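Local coordinates for protein iota-carrageenase (Alteromonas sp., PDB 1H80) that hydrolyses the beta-1,4 linkages of iota-carrageenan, a sulfated galactan of red algal cell walls, in endo fashion and with inversion of anomeric configuration, at residues N91-G94 against K95-L99; A41-R44 against A45-I49; T376-P379 against M380-V384; K4-D8 against A9-V13. One frame throughout, in Å; residues are numbered along the deposited sequence.

All four contacts are local, each formed within one continuous stretch. Contacts 1 and 2 belong to the N-terminal part of the beta-helix and are the nearest pair: their centres are about 21 Å apart and their nearest atoms about 6 Å, without touching. Contact 3 lies in a loop far along the chain, its centre about 56 Å from that of contact 2. Contact 4 is formed by the N-terminal tail on the outside of the beta-helix, about 30 Å from contact 2 between centres. A sodium ion lies about 9 Å from the H97 side chain, and a calcium ion about 8 Å from that of A41. None of the four contacts contains a residue identified as catalytic.

Contact 1: N91-G94 against K95-L99; sequences NGDG and KNHRL
D93 and H97 approach from opposite directions, so that the carboxylate meets the imidazole at its edge instead of lying over it, the two planes 40° apart. H97 NE2 donates to D93 OD2 at 3.1 Å, nearly straight and on the syn side; its second approach, to D93 OD1 at 2.6 Å, is bent and counts only as a weak bond. The D93 carboxylate is turned toward the residues that follow because CG sits between its backbone N and carbonyl carbon (chi1 65°). From there OD1 also takes the backbone N of K95 at 2.6 Å, a straight bond from above the carboxylate plane. The aliphatic part of K95 crosses D93 at about a right angle, with K95 CB 3.4 Å from D93 OD1. One face of the imidazole is covered by the K95 carbonyl, its O 3.2 Å above the ring plane. The opposite face is met by N91, whose CB lies 3.5 Å from H97 CE1. N91 OD1 accepts from D93 N at 3.0 Å, in the carbonyl plane, which closes an Asx turn. The loop after strand 85-88 is thus tied to strand 97-102, where H97 packs on L68 and L132 of neighbouring strands. The other ring nitrogen, H97 ND1, is bonded to D129. With a carboxylate at each nitrogen, this buried histidine has its ring rotation fixed from two sides, and its doubly protonated form would probably be favoured.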
ATOM      1  N   ASN A  91      -9.072 -18.346  11.581  1.00 24.75           N
ATOM      2  CA  ASN A  91      -9.505 -19.267  10.537  1.00 26.62           C
ATOM      3  C   ASN A  91      -8.243 -20.016  10.131  1.00 27.47           C
ATOM      4  O   ASN A  91      -7.315 -19.424   9.578  1.00 27.33           O
ATOM      5  CB  ASN A  91     -10.069 -18.514   9.330  1.00 27.25           C
ATOM      6  CG  ASN A  91     -10.742 -19.439   8.332  1.00 29.02           C
ATOM      7  OD1 ASN A  91     -10.224 -20.512   8.018  1.00 29.38           O
ATOM      8  ND2 ASN A  91     -11.898 -19.026   7.824  1.00 30.06           N
ATOM      9  N   GLY A  92      -8.204 -21.314  10.413  1.00 29.10           N
ATOM     10  CA  GLY A  92      -7.024 -22.096  10.086  1.00 30.39           C
ATOM     11  C   GLY A  92      -6.994 -22.767   8.725  1.00 31.80           C
ATOM     12  O   GLY A  92      -6.217 -23.702   8.521  1.00 32.04           O
ATOM     13  N   ASP A  93      -7.817 -22.305   7.788  1.00 32.20           N
ATOM     14  CA  ASP A  93      -7.841 -22.907   6.458  1.00 33.05           C
ATOM     15  C   ASP A  93      -6.548 -22.623   5.692  1.00 32.65           C
ATOM     16  O   ASP A  93      -6.280 -23.239   4.661  1.00 33.23           O
ATOM     17  CB  ASP A  93      -9.042 -22.401   5.649  1.00 34.28           C
ATOM     18  CG  ASP A  93      -8.964 -20.918   5.345  1.00 35.37           C
ATOM     19  OD1 ASP A  93      -7.875 -20.328   5.494  1.00 36.23           O
ATOM     20  OD2 ASP A  93      -9.997 -20.342   4.939  1.00 37.55           O
ATOM     21  N   GLY A  94      -5.757 -21.681   6.197  1.00 31.92           N
ATOM     22  CA  GLY A  94      -4.498 -21.343   5.557  1.00 30.84           C
ATOM     23  C   GLY A  94      -4.584 -20.456   4.326  1.00 30.07           C
ATOM     24  O   GLY A  94      -3.563 -20.175   3.695  1.00 30.09           O
ATOM     25  N   LYS A  95      -5.787 -20.012   3.977  1.00 28.67           N
ATOM     26  CA  LYS A  95      -5.965 -19.154   2.807  1.00 27.90           C
ATOM     27  C   LYS A  95      -5.715 -17.693   3.152  1.00 26.24           C
ATOM     28  O   LYS A  95      -5.549 -17.340   4.319  1.00 25.18           O
ATOM     29  CB  LYS A  95      -7.382 -19.292   2.250  1.00 29.87           C
ATOM     30  CG  LYS A  95      -7.744 -20.684   1.771  1.00 32.59           C
ATOM     31  CD  LYS A  95      -9.142 -20.695   1.178  1.00 34.97           C
ATOM     32  CE  LYS A  95      -9.546 -22.086   0.719  1.00 36.50           C
ATOM     33  NZ  LYS A  95     -10.908 -22.079   0.114  1.00 38.45           N
ATOM     34  N   ASN A  96      -5.685 -16.846   2.128  1.00 24.65           N
ATOM     35  CA  ASN A  96      -5.478 -15.421   2.340  1.00 23.15           C
ATOM     36  C   ASN A  96      -6.782 -14.860   2.877  1.00 22.12           C
ATOM     37  O   ASN A  96      -7.848 -15.056   2.288  1.00 22.70           O
ATOM     38  CB  ASN A  96      -5.095 -14.730   1.033  1.00 23.38           C
ATOM     39  CG  ASN A  96      -3.833 -15.305   0.430  1.00 23.22           C
ATOM     40  OD1 ASN A  96      -2.906 -15.672   1.151  1.00 23.98           O
ATOM     41  ND2 ASN A  96      -3.783 -15.373  -0.894  1.00 24.26           N
ATOM     42  N   HIS A  97      -6.696 -14.164   4.001  1.00 20.04           N
ATOM     43  CA  HIS A  97      -7.883 -13.619   4.632  1.00 19.36           C
ATOM     44  C   HIS A  97      -7.929 -12.108   4.700  1.00 18.42           C
ATOM     45  O   HIS A  97      -6.901 -11.434   4.684  1.00 17.59           O
ATOM     46  CB  HIS A  97      -7.997 -14.179   6.046  1.00 19.99           C
ATOM     47  CG  HIS A  97      -8.054 -15.673   6.098  1.00 21.17           C
ATOM     48  ND1 HIS A  97      -7.413 -16.406   7.072  1.00 22.41           N
ATOM     49  CD2 HIS A  97      -8.686 -16.571   5.306  1.00 22.18           C
ATOM     50  CE1 HIS A  97      -7.645 -17.691   6.879  1.00 22.72           C
ATOM     51  NE2 HIS A  97      -8.416 -17.818   5.812  1.00 22.19           N
ATOM     52  N   ARG A  98      -9.145 -11.581   4.769  1.00 18.39           N
ATOM     53  CA  ARG A  98      -9.362 -10.147   4.874  1.00 18.58           C
ATOM     54  C   ARG A  98     -10.480  -9.953   5.882  1.00 17.81           C
ATOM     55  O   ARG A  98     -11.377 -10.788   5.986  1.00 17.18           O
ATOM     56  CB  ARG A  98      -9.790  -9.548   3.529  1.00 20.44           C
ATOM     57  CG  ARG A  98      -8.895  -9.904   2.356  0.50 23.51           C
ATOM     58  CD  ARG A  98      -9.445 -11.106   1.608  0.50 25.67           C
ATOM     59  NE  ARG A  98      -8.577 -11.514   0.509  0.50 29.12           N
ATOM     60  CZ  ARG A  98      -8.903 -12.429  -0.397  0.50 30.05           C
ATOM     61  NH1 ARG A  98     -10.082 -13.032  -0.337  0.50 31.41           N
ATOM     62  NH2 ARG A  98      -8.047 -12.745  -1.359  0.50 31.62           N
ATOM     63  N   LEU A  99     -10.427  -8.863   6.635  1.00 16.53           N
ATOM     64  CA  LEU A  99     -11.470  -8.594   7.607  1.00 16.07           C
ATOM     65  C   LEU A  99     -12.706  -8.198   6.813  1.00 15.23           C
ATOM     66  O   LEU A  99     -13.804  -8.707   7.047  1.00 13.58           O
ATOM     67  CB  LEU A  99     -11.077  -7.441   8.533  1.00 17.45           C
ATOM     68  CG  LEU A  99     -10.005  -7.668   9.597  1.00 19.75           C
ATOM     69  CD1 LEU A  99      -9.754  -6.358  10.323  1.00 20.52           C
ATOM     70  CD2 LEU A  99     -10.451  -8.734  10.576  1.00 22.35           C
TER
HETATM   71  O   HOH W   1      -2.340 -18.381   2.011  1.00 35.03           O

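Contact 2: A41-R44 against A45-I49; sequences ALQR and AINAI
The side chains of Q43 and N47, one helical turn apart, are joined by a hydrogen bond from Q43 NE2 to N47 OD1 of 3.0 Å. The acceptor lies near the plane of the glutamine amide, but the donor stands 40° above the carbonyl plane of N47, off the lone pairs. Beside it the apolar pair L42 and I46 makes the same i to i+4 step, L42 CG lying 3.8 Å from I46 CD1. What sets these spacings is the backbone: I46 N bonds to L42 O and N47 N to Q43 O, both at 2.9 Å. Q43 reaches N47 through a chain that leaves anti to its backbone N and then bends at chi2 (65°), turning the amide along the helix. That amide is held from outside too, since Q43 OE1 accepts from the backbone N of Q71, while N47 OD1 also receives K73 NZ. With an alanine at N47, Q43 NE2 and the K73 ammonium would probably both lose this shared acceptor, leaving the lysine one polar partner fewer. On the buried side of helix 39-50, L42, A45 and I49 pack on L58 of strand 56-60, and L42 and I46 reach I70 of strand 64-71; A45 and A48 meet F28 of helix 24-28. The helix thus lies near the N-terminal end of the beta-helix, consistent with the capping helix of pectate lyase-like folds.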
ATOM      1  N   ALA A  41     -23.091 -11.493  13.002  1.00 14.06           N
ATOM      2  CA  ALA A  41     -23.862 -10.345  13.470  1.00 13.44           C
ATOM      3  C   ALA A  41     -23.646  -9.179  12.515  1.00 13.24           C
ATOM      4  O   ALA A  41     -24.600  -8.532  12.081  1.00 13.05           O
ATOM      5  CB  ALA A  41     -23.426  -9.959  14.877  1.00 14.97           C
ATOM      6  N   LEU A  42     -22.386  -8.916  12.187  1.00 12.75           N
ATOM      7  CA  LEU A  42     -22.069  -7.820  11.283  1.00 12.74           C
ATOM      8  C   LEU A  42     -22.625  -8.068   9.888  1.00 12.22           C
ATOM      9  O   LEU A  42     -23.162  -7.156   9.260  1.00 12.37           O
ATOM     10  CB  LEU A  42     -20.553  -7.599  11.215  1.00 11.76           C
ATOM     11  CG  LEU A  42     -20.083  -6.498  10.256  1.00 13.15           C
ATOM     12  CD1 LEU A  42     -20.796  -5.183  10.565  1.00 13.62           C
ATOM     13  CD2 LEU A  42     -18.580  -6.332  10.384  1.00 13.63           C
ATOM     14  N   GLN A  43     -22.519  -9.301   9.397  1.00 11.42           N
ATOM     15  CA  GLN A  43     -23.031  -9.585   8.067  1.00 12.71           C
ATOM     16  C   GLN A  43     -24.546  -9.411   8.017  1.00 12.16           C
ATOM     17  O   GLN A  43     -25.079  -8.890   7.041  1.00 13.44           O
ATOM     18  CB  GLN A  43     -22.654 -10.998   7.625  1.00 11.98           C
ATOM     19  CG  GLN A  43     -22.911 -11.238   6.147  1.00 13.47           C
ATOM     20  CD  GLN A  43     -22.036 -10.370   5.269  1.00 14.70           C
ATOM     21  OE1 GLN A  43     -20.812 -10.506   5.273  1.00 15.97           O
ATOM     22  NE2 GLN A  43     -22.659  -9.469   4.514  1.00 13.76           N
ATOM     23  N   ARG A  44     -25.240  -9.848   9.065  1.00 12.94           N
ATOM     24  CA  ARG A  44     -26.690  -9.689   9.105  1.00 13.16           C
ATOM     25  C   ARG A  44     -27.056  -8.207   9.115  1.00 13.13           C
ATOM     26  O   ARG A  44     -28.022  -7.800   8.474  1.00 13.80           O
ATOM     27  CB  ARG A  44     -27.284 -10.376  10.336  1.00 13.66           C
ATOM     28  CG  ARG A  44     -27.363 -11.890  10.200  1.00 15.82           C
ATOM     29  CD  ARG A  44     -28.124 -12.537  11.348  1.00 17.21           C
ATOM     30  NE  ARG A  44     -27.369 -12.545  12.594  1.00 19.60           N
ATOM     31  CZ  ARG A  44     -27.655 -11.794  13.652  1.00 20.31           C
ATOM     32  NH1 ARG A  44     -28.690 -10.963  13.625  1.00 20.45           N
ATOM     33  NH2 ARG A  44     -26.905 -11.878  14.742  1.00 21.81           N
ATOM     34  N   ALA A  45     -26.279  -7.408   9.839  1.00 13.28           N
ATOM     35  CA  ALA A  45     -26.535  -5.970   9.917  1.00 12.78           C
ATOM     36  C   ALA A  45     -26.368  -5.340   8.542  1.00 13.06           C
ATOM     37  O   ALA A  45     -27.221  -4.584   8.078  1.00 13.79           O
ATOM     38  CB  ALA A  45     -25.580  -5.320  10.909  1.00 12.99           C
ATOM     39  N   ILE A  46     -25.250  -5.652   7.896  1.00 12.74           N
ATOM     40  CA  ILE A  46     -24.968  -5.133   6.566  1.00 13.17           C
ATOM     41  C   ILE A  46     -26.069  -5.533   5.587  1.00 13.42           C
ATOM     42  O   ILE A  46     -26.574  -4.705   4.833  1.00 13.82           O
ATOM     43  CB  ILE A  46     -23.606  -5.663   6.067  1.00 13.02           C
ATOM     44  CG1 ILE A  46     -22.487  -5.000   6.869  1.00 13.57           C
ATOM     45  CG2 ILE A  46     -23.443  -5.412   4.576  1.00 14.15           C
ATOM     46  CD1 ILE A  46     -21.138  -5.655   6.674  1.00 13.95           C
ATOM     47  N   ASN A  47     -26.450  -6.804   5.602  1.00 13.23           N
ATOM     48  CA  ASN A  47     -27.485  -7.274   4.696  1.00 13.94           C
ATOM     49  C   ASN A  47     -28.811  -6.557   4.930  1.00 13.17           C
ATOM     50  O   ASN A  47     -29.485  -6.156   3.981  1.00 13.83           O
ATOM     51  CB  ASN A  47     -27.683  -8.783   4.851  1.00 14.76           C
ATOM     52  CG  ASN A  47     -26.475  -9.583   4.396  1.00 16.44           C
ATOM     53  OD1 ASN A  47     -25.573  -9.056   3.747  1.00 16.23           O
ATOM     54  ND2 ASN A  47     -26.462 -10.869   4.730  1.00 18.32           N
ATOM     55  N   ALA A  48     -29.178  -6.394   6.197  1.00 13.94           N
ATOM     56  CA  ALA A  48     -30.427  -5.732   6.551  1.00 14.23           C
ATOM     57  C   ALA A  48     -30.448  -4.290   6.064  1.00 14.36           C
ATOM     58  O   ALA A  48     -31.443  -3.825   5.509  1.00 15.50           O
ATOM     59  CB  ALA A  48     -30.628  -5.771   8.054  1.00 14.48           C
ATOM     60  N   ILE A  49     -29.342  -3.587   6.260  1.00 13.81           N
ATOM     61  CA  ILE A  49     -29.270  -2.193   5.841  1.00 12.80           C
ATOM     62  C   ILE A  49     -29.289  -2.055   4.323  1.00 13.40           C
ATOM     63  O   ILE A  49     -29.981  -1.194   3.781  1.00 13.73           O
ATOM     64  CB  ILE A  49     -28.003  -1.513   6.407  1.00 12.95           C
ATOM     65  CG1 ILE A  49     -28.087  -1.472   7.934  1.00 13.92           C
ATOM     66  CG2 ILE A  49     -27.851  -0.104   5.820  1.00 13.55           C
ATOM     67  CD1 ILE A  49     -26.831  -0.972   8.605  1.00 14.61           C
TER

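Contact 3: T376-P379 against M380-V384; sequences TSNP and MCKRV
N378 folds its side chain over the start of the following turn and grips the backbone of K382 at two points. CG leaves CB anti to the backbone N (chi1 -171°), which carries the amide forward along the chain, and CG itself comes to 3.4 Å of K382 N. At the tip the two branches divide the work. OD1 accepts from K382 N at 2.9 Å, the donor tilted 25° from the carbonyl plane. It also accepts a hydrogen bond from a water 2.6 Å away, and that water in turn accepts from the backbone N of M380 at 2.7 Å. The aliphatic start of K382 lies against the same oxygen, with CB 3.6 Å from N378 OD1. ND2 donates to K382 O at 2.9 Å, meeting a lone pair in the carbonyl plane, and faces V384 CG2 at the longer distance of 4.3 Å. One amide therefore bonds both the N-H and the C=O of a single residue. The backbone bond from C381 N to N378 O, 2.8 Å long, closes a type I beta turn. A type II turn from C381 to V384 follows directly, so the arrangement is two consecutive beta turns sharing C381, whose disulfide with C449 ties this surface loop to the C-terminal part of the chain.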
ATOM      1  N   THR A 376      29.281   6.573  -0.638  1.00 19.12           N
ATOM      2  CA  THR A 376      29.648   7.981  -0.525  1.00 19.34           C
ATOM      3  C   THR A 376      29.638   8.572   0.881  1.00 19.93           C
ATOM      4  O   THR A 376      30.539   9.331   1.244  1.00 21.81           O
ATOM      5  CB  THR A 376      28.736   8.864  -1.404  1.00 19.39           C
ATOM      6  OG1 THR A 376      27.368   8.686  -1.006  1.00 19.33           O
ATOM      7  CG2 THR A 376      28.891   8.496  -2.870  1.00 19.53           C
ATOM      8  N   SER A 377      28.636   8.222   1.679  1.00 18.93           N
ATOM      9  CA  SER A 377      28.522   8.778   3.023  1.00 19.08           C
ATOM     10  C   SER A 377      28.857   7.820   4.153  1.00 19.28           C
ATOM     11  O   SER A 377      29.178   8.248   5.264  1.00 19.62           O
ATOM     12  CB  SER A 377      27.097   9.273   3.246  1.00 19.37           C
ATOM     13  OG  SER A 377      26.214   8.165   3.316  1.00 19.77           O
ATOM     14  N   ASN A 378      28.782   6.527   3.873  1.00 19.40           N
ATOM     15  CA  ASN A 378      29.002   5.520   4.899  1.00 20.13           C
ATOM     16  C   ASN A 378      29.842   4.365   4.348  1.00 20.94           C
ATOM     17  O   ASN A 378      29.384   3.226   4.287  1.00 20.96           O
ATOM     18  CB  ASN A 378      27.617   5.046   5.360  1.00 19.44           C
ATOM     19  CG  ASN A 378      27.658   4.162   6.580  1.00 18.97           C
ATOM     20  OD1 ASN A 378      28.660   4.093   7.284  1.00 19.64           O
ATOM     21  ND2 ASN A 378      26.544   3.489   6.849  1.00 19.22           N
ATOM     22  N   PRO A 379      31.100   4.650   3.963  1.00 22.07           N
ATOM     23  CA  PRO A 379      32.034   3.665   3.407  1.00 22.76           C
ATOM     24  C   PRO A 379      32.326   2.433   4.260  1.00 23.23           C
ATOM     25  O   PRO A 379      32.802   1.420   3.744  1.00 23.32           O
ATOM     26  CB  PRO A 379      33.286   4.496   3.133  1.00 23.17           C
ATOM     27  CG  PRO A 379      33.232   5.536   4.200  1.00 23.29           C
ATOM     28  CD  PRO A 379      31.778   5.942   4.170  1.00 22.62           C
ATOM     29  N   MET A 380      32.054   2.510   5.558  1.00 23.85           N
ATOM     30  CA  MET A 380      32.287   1.360   6.423  1.00 24.69           C
ATOM     31  C   MET A 380      30.975   0.642   6.729  1.00 23.88           C
ATOM     32  O   MET A 380      30.932  -0.283   7.539  1.00 23.99           O
ATOM     33  CB  MET A 380      32.987   1.787   7.717  1.00 27.30           C
ATOM     34  CG  MET A 380      34.378   2.362   7.482  1.00 30.82           C
ATOM     35  SD  MET A 380      35.502   2.076   8.866  1.00 35.59           S
ATOM     36  CE  MET A 380      35.335   3.601   9.762  1.00 34.70           C
ATOM     37  N   CYS A 381      29.907   1.076   6.068  1.00 23.34           N
ATOM     38  CA  CYS A 381      28.589   0.478   6.245  1.00 22.46           C
ATOM     39  C   CYS A 381      28.179   0.393   7.714  1.00 22.30           C
ATOM     40  O   CYS A 381      27.659  -0.628   8.166  1.00 22.25           O
ATOM     41  CB  CYS A 381      28.558  -0.924   5.627  1.00 22.37           C
ATOM     42  SG  CYS A 381      26.865  -1.539   5.355  0.50 20.49           S
ATOM     43  N   LYS A 382      28.407   1.472   8.455  1.00 21.70           N
ATOM     44  CA  LYS A 382      28.060   1.508   9.869  1.00 21.28           C
ATOM     45  C   LYS A 382      26.555   1.610  10.097  1.00 21.04           C
ATOM     46  O   LYS A 382      25.838   2.222   9.306  1.00 19.63           O
ATOM     47  CB  LYS A 382      28.745   2.692  10.551  1.00 21.96           C
ATOM     48  CG  LYS A 382      30.260   2.658  10.490  1.00 23.02           C
ATOM     49  CD  LYS A 382      30.854   3.890  11.156  1.00 25.28           C
ATOM     50  CE  LYS A 382      32.372   3.860  11.113  1.00 26.53           C
ATOM     51  NZ  LYS A 382      32.975   5.073  11.738  1.00 27.81           N
ATOM     52  N   ARG A 383      26.095   1.000  11.183  1.00 21.15           N
ATOM     53  CA  ARG A 383      24.685   1.028  11.565  1.00 21.37           C
ATOM     54  C   ARG A 383      23.743   0.218  10.668  1.00 20.70           C
ATOM     55  O   ARG A 383      22.527   0.305  10.818  1.00 21.05           O
ATOM     56  CB  ARG A 383      24.197   2.481  11.653  1.00 22.83           C
ATOM     57  CG  ARG A 383      25.009   3.371  12.601  1.00 26.74           C
ATOM     58  CD  ARG A 383      24.947   2.881  14.041  1.00 28.75           C
ATOM     59  NE  ARG A 383      23.624   3.054  14.641  1.00 30.94           N
ATOM     60  CZ  ARG A 383      23.130   4.214  15.063  1.00 31.38           C
ATOM     61  NH1 ARG A 383      23.844   5.325  14.957  1.00 32.85           N
ATOM     62  NH2 ARG A 383      21.916   4.263  15.599  1.00 32.17           N
ATOM     63  N   VAL A 384      24.291  -0.556   9.735  1.00 19.21           N
ATOM     64  CA  VAL A 384      23.462  -1.395   8.869  1.00 18.92           C
ATOM     65  C   VAL A 384      23.476  -2.813   9.486  1.00 19.83           C
ATOM     66  O   VAL A 384      24.568  -3.357   9.722  1.00 19.56           O
ATOM     67  CB  VAL A 384      24.007  -1.404   7.411  1.00 18.39           C
ATOM     68  CG1 VAL A 384      23.125  -2.276   6.530  1.00 18.85           C
ATOM     69  CG2 VAL A 384      24.046   0.023   6.855  1.00 18.75           C
TER
HETATM   70  O   HOH W   2      31.270   4.436   7.344  1.00 24.05           O

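Contact 4: K4-D8 against A9-V13; sequences KTYKD and ADFYV
The rings of Y6 and F11 form the tight side of this contact: the edge of F11 points toward the face of Y6 in an offset edge-to-face pair, with planes at 80° and centroids 5.5 Å apart. F11 CE2 and Y6 CD1 come closest, 3.6 Å apart, because Y6 CG sits between its backbone N and C (chi1 55°). The chain bends here, as D8 O accepts both F11 N at 2.9 Å and Y12 N at 3.0 Å. This stretch belongs to the N-terminal tail, which lies across the outside of the beta-helix: F11 packs on I178 of strand 177-185 and L203 of strand 202-210, and the D8 carboxylate makes a salt bridge with R205. An alanine in place of F11 would probably open a gap between Y6 and these strands and leave the tyrosine ring without its edge-on neighbour. The K7 and D10 side is looser and exposed. D10 OD2 takes K7 N at 3.0 Å from well above the carboxylate plane, while D10 N returns a bond to K7 O. Past these two bonds the lysine chain runs extended across D10, its CG 3.4 Å from D10 OD1, yet K7 NZ stays 4.7 Å from that oxygen.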
ATOM      1  N   LYS A   4      -2.742  20.496  -9.115  1.00 26.87           N
ATOM      2  CA  LYS A   4      -4.137  20.638  -9.507  1.00 26.83           C
ATOM      3  C   LYS A   4      -4.952  20.596  -8.223  1.00 25.63           C
ATOM      4  O   LYS A   4      -4.578  19.912  -7.273  1.00 25.17           O
ATOM      5  CB  LYS A   4      -4.550  19.479 -10.415  1.00 28.15           C
ATOM      6  CG  LYS A   4      -3.699  19.334 -11.668  1.00 30.49           C
ATOM      7  CD  LYS A   4      -4.067  18.078 -12.440  1.00 32.67           C
ATOM      8  CE  LYS A   4      -3.823  16.828 -11.609  1.00 33.76           C
ATOM      9  NZ  LYS A   4      -4.200  15.587 -12.340  1.00 36.18           N
ATOM     10  N   THR A   5      -6.059  21.332  -8.188  1.00 24.80           N
ATOM     11  CA  THR A   5      -6.904  21.358  -7.002  1.00 24.85           C
ATOM     12  C   THR A   5      -8.078  20.411  -7.172  1.00 23.17           C
ATOM     13  O   THR A   5      -8.347  19.922  -8.266  1.00 23.03           O
ATOM     14  CB  THR A   5      -7.461  22.770  -6.725  1.00 26.18           C
ATOM     15  OG1 THR A   5      -8.209  23.218  -7.861  1.00 27.96           O
ATOM     16  CG2 THR A   5      -6.330  23.748  -6.439  1.00 27.90           C
ATOM     17  N   TYR A   6      -8.774  20.151  -6.073  1.00 21.74           N
ATOM     18  CA  TYR A   6      -9.924  19.263  -6.098  1.00 20.07           C
ATOM     19  C   TYR A   6     -10.708  19.429  -4.811  1.00 19.32           C
ATOM     20  O   TYR A   6     -10.240  20.050  -3.857  1.00 18.47           O
ATOM     21  CB  TYR A   6      -9.460  17.809  -6.233  1.00 19.54           C
ATOM     22  CG  TYR A   6      -8.471  17.394  -5.170  1.00 19.13           C
ATOM     23  CD1 TYR A   6      -8.887  17.138  -3.863  1.00 19.07           C
ATOM     24  CD2 TYR A   6      -7.110  17.318  -5.455  1.00 20.35           C
ATOM     25  CE1 TYR A   6      -7.972  16.827  -2.865  1.00 19.08           C
ATOM     26  CE2 TYR A   6      -6.184  17.005  -4.462  1.00 19.93           C
ATOM     27  CZ  TYR A   6      -6.623  16.765  -3.173  1.00 19.97           C
ATOM     28  OH  TYR A   6      -5.713  16.492  -2.182  1.00 20.21           O
ATOM     29  N   LYS A   7     -11.915  18.879  -4.796  1.00 18.68           N
ATOM     30  CA  LYS A   7     -12.750  18.929  -3.612  1.00 18.60           C
ATOM     31  C   LYS A   7     -13.127  17.490  -3.310  1.00 16.89           C
ATOM     32  O   LYS A   7     -13.127  16.639  -4.203  1.00 16.48           O
ATOM     33  CB  LYS A   7     -14.000  19.780  -3.850  1.00 20.66           C
ATOM     34  CG  LYS A   7     -14.903  19.303  -4.966  1.00 23.29           C
ATOM     35  CD  LYS A   7     -16.155  20.169  -5.042  1.00 26.70           C
ATOM     36  CE  LYS A   7     -17.113  19.675  -6.112  1.00 27.48           C
ATOM     37  NZ  LYS A   7     -18.372  20.473  -6.140  1.00 29.68           N
ATOM     38  N   ASP A   8     -13.432  17.209  -2.052  1.00 16.01           N
ATOM     39  CA  ASP A   8     -13.780  15.852  -1.668  1.00 15.81           C
ATOM     40  C   ASP A   8     -14.942  15.282  -2.468  1.00 15.26           C
ATOM     41  O   ASP A   8     -14.958  14.089  -2.769  1.00 14.16           O
ATOM     42  CB  ASP A   8     -14.092  15.800  -0.174  1.00 18.37           C
ATOM     43  CG  ASP A   8     -12.858  16.010   0.680  1.00 20.75           C
ATOM     44  OD1 ASP A   8     -11.781  16.271   0.108  1.00 22.84           O
ATOM     45  OD2 ASP A   8     -12.962  15.916   1.921  1.00 23.94           O
ATOM     46  N   ALA A   9     -15.903  16.132  -2.825  1.00 14.59           N
ATOM     47  CA  ALA A   9     -17.068  15.684  -3.580  1.00 15.34           C
ATOM     48  C   ALA A   9     -16.729  15.207  -4.991  1.00 15.05           C
ATOM     49  O   ALA A   9     -17.576  14.637  -5.678  1.00 16.00           O
ATOM     50  CB  ALA A   9     -18.116  16.795  -3.639  1.00 15.99           C
ATOM     51  N   ASP A  10     -15.501  15.456  -5.434  1.00 13.84           N
ATOM     52  CA  ASP A  10     -15.088  14.992  -6.752  1.00 14.57           C
ATOM     53  C   ASP A  10     -14.839  13.488  -6.671  1.00 13.19           C
ATOM     54  O   ASP A  10     -14.796  12.798  -7.691  1.00 13.99           O
ATOM     55  CB  ASP A  10     -13.788  15.666  -7.198  1.00 16.43           C
ATOM     56  CG  ASP A  10     -13.955  17.140  -7.502  1.00 19.08           C
ATOM     57  OD1 ASP A  10     -15.070  17.552  -7.885  1.00 20.87           O
ATOM     58  OD2 ASP A  10     -12.954  17.883  -7.380  1.00 19.91           O
ATOM     59  N   PHE A  11     -14.687  12.986  -5.448  1.00 12.61           N
ATOM     60  CA  PHE A  11     -14.396  11.574  -5.234  1.00 11.79           C
ATOM     61  C   PHE A  11     -15.514  10.810  -4.552  1.00 12.53           C
ATOM     62  O   PHE A  11     -15.885   9.719  -4.975  1.00 13.39           O
ATOM     63  CB  PHE A  11     -13.135  11.433  -4.379  1.00 11.90           C
ATOM     64  CG  PHE A  11     -11.944  12.141  -4.939  1.00 12.67           C
ATOM     65  CD1 PHE A  11     -11.156  11.538  -5.912  1.00 13.58           C
ATOM     66  CD2 PHE A  11     -11.615  13.419  -4.502  1.00 13.42           C
ATOM     67  CE1 PHE A  11     -10.054  12.196  -6.446  1.00 13.47           C
ATOM     68  CE2 PHE A  11     -10.513  14.089  -5.031  1.00 14.57           C
ATOM     69  CZ  PHE A  11      -9.731  13.476  -6.005  1.00 13.41           C
ATOM     70  N   TYR A  12     -16.044  11.389  -3.485  1.00 12.22           N
ATOM     71  CA  TYR A  12     -17.085  10.733  -2.712  1.00 12.70           C
ATOM     72  C   TYR A  12     -18.256  11.655  -2.421  1.00 12.32           C
ATOM     73  O   TYR A  12     -18.068  12.809  -2.044  1.00 13.57           O
ATOM     74  CB  TYR A  12     -16.495  10.242  -1.391  1.00 12.85           C
ATOM     75  CG  TYR A  12     -17.511   9.640  -0.453  1.00 12.31           C
ATOM     76  CD1 TYR A  12     -18.119   8.424  -0.745  1.00 12.29           C
ATOM     77  CD2 TYR A  12     -17.885  10.304   0.716  1.00 11.83           C
ATOM     78  CE1 TYR A  12     -19.080   7.881   0.099  1.00 11.92           C
ATOM     79  CE2 TYR A  12     -18.843   9.768   1.568  1.00 11.64           C
ATOM     80  CZ  TYR A  12     -19.437   8.558   1.252  1.00 12.71           C
ATOM     81  OH  TYR A  12     -20.391   8.025   2.085  1.00 13.73           O
ATOM     82  N   VAL A  13     -19.461  11.128  -2.599  1.00 11.58           N
ATOM     83  CA  VAL A  13     -20.678  11.880  -2.332  1.00 12.67           C
ATOM     84  C   VAL A  13     -21.448  11.120  -1.264  1.00 12.41           C
ATOM     85  O   VAL A  13     -21.899   9.994  -1.486  1.00 13.19           O
ATOM     86  CB  VAL A  13     -21.547  12.010  -3.593  1.00 13.71           C
ATOM     87  CG1 VAL A  13     -22.849  12.735  -3.256  1.00 15.06           C
ATOM     88  CG2 VAL A  13     -20.781  12.769  -4.661  1.00 14.99           C
TER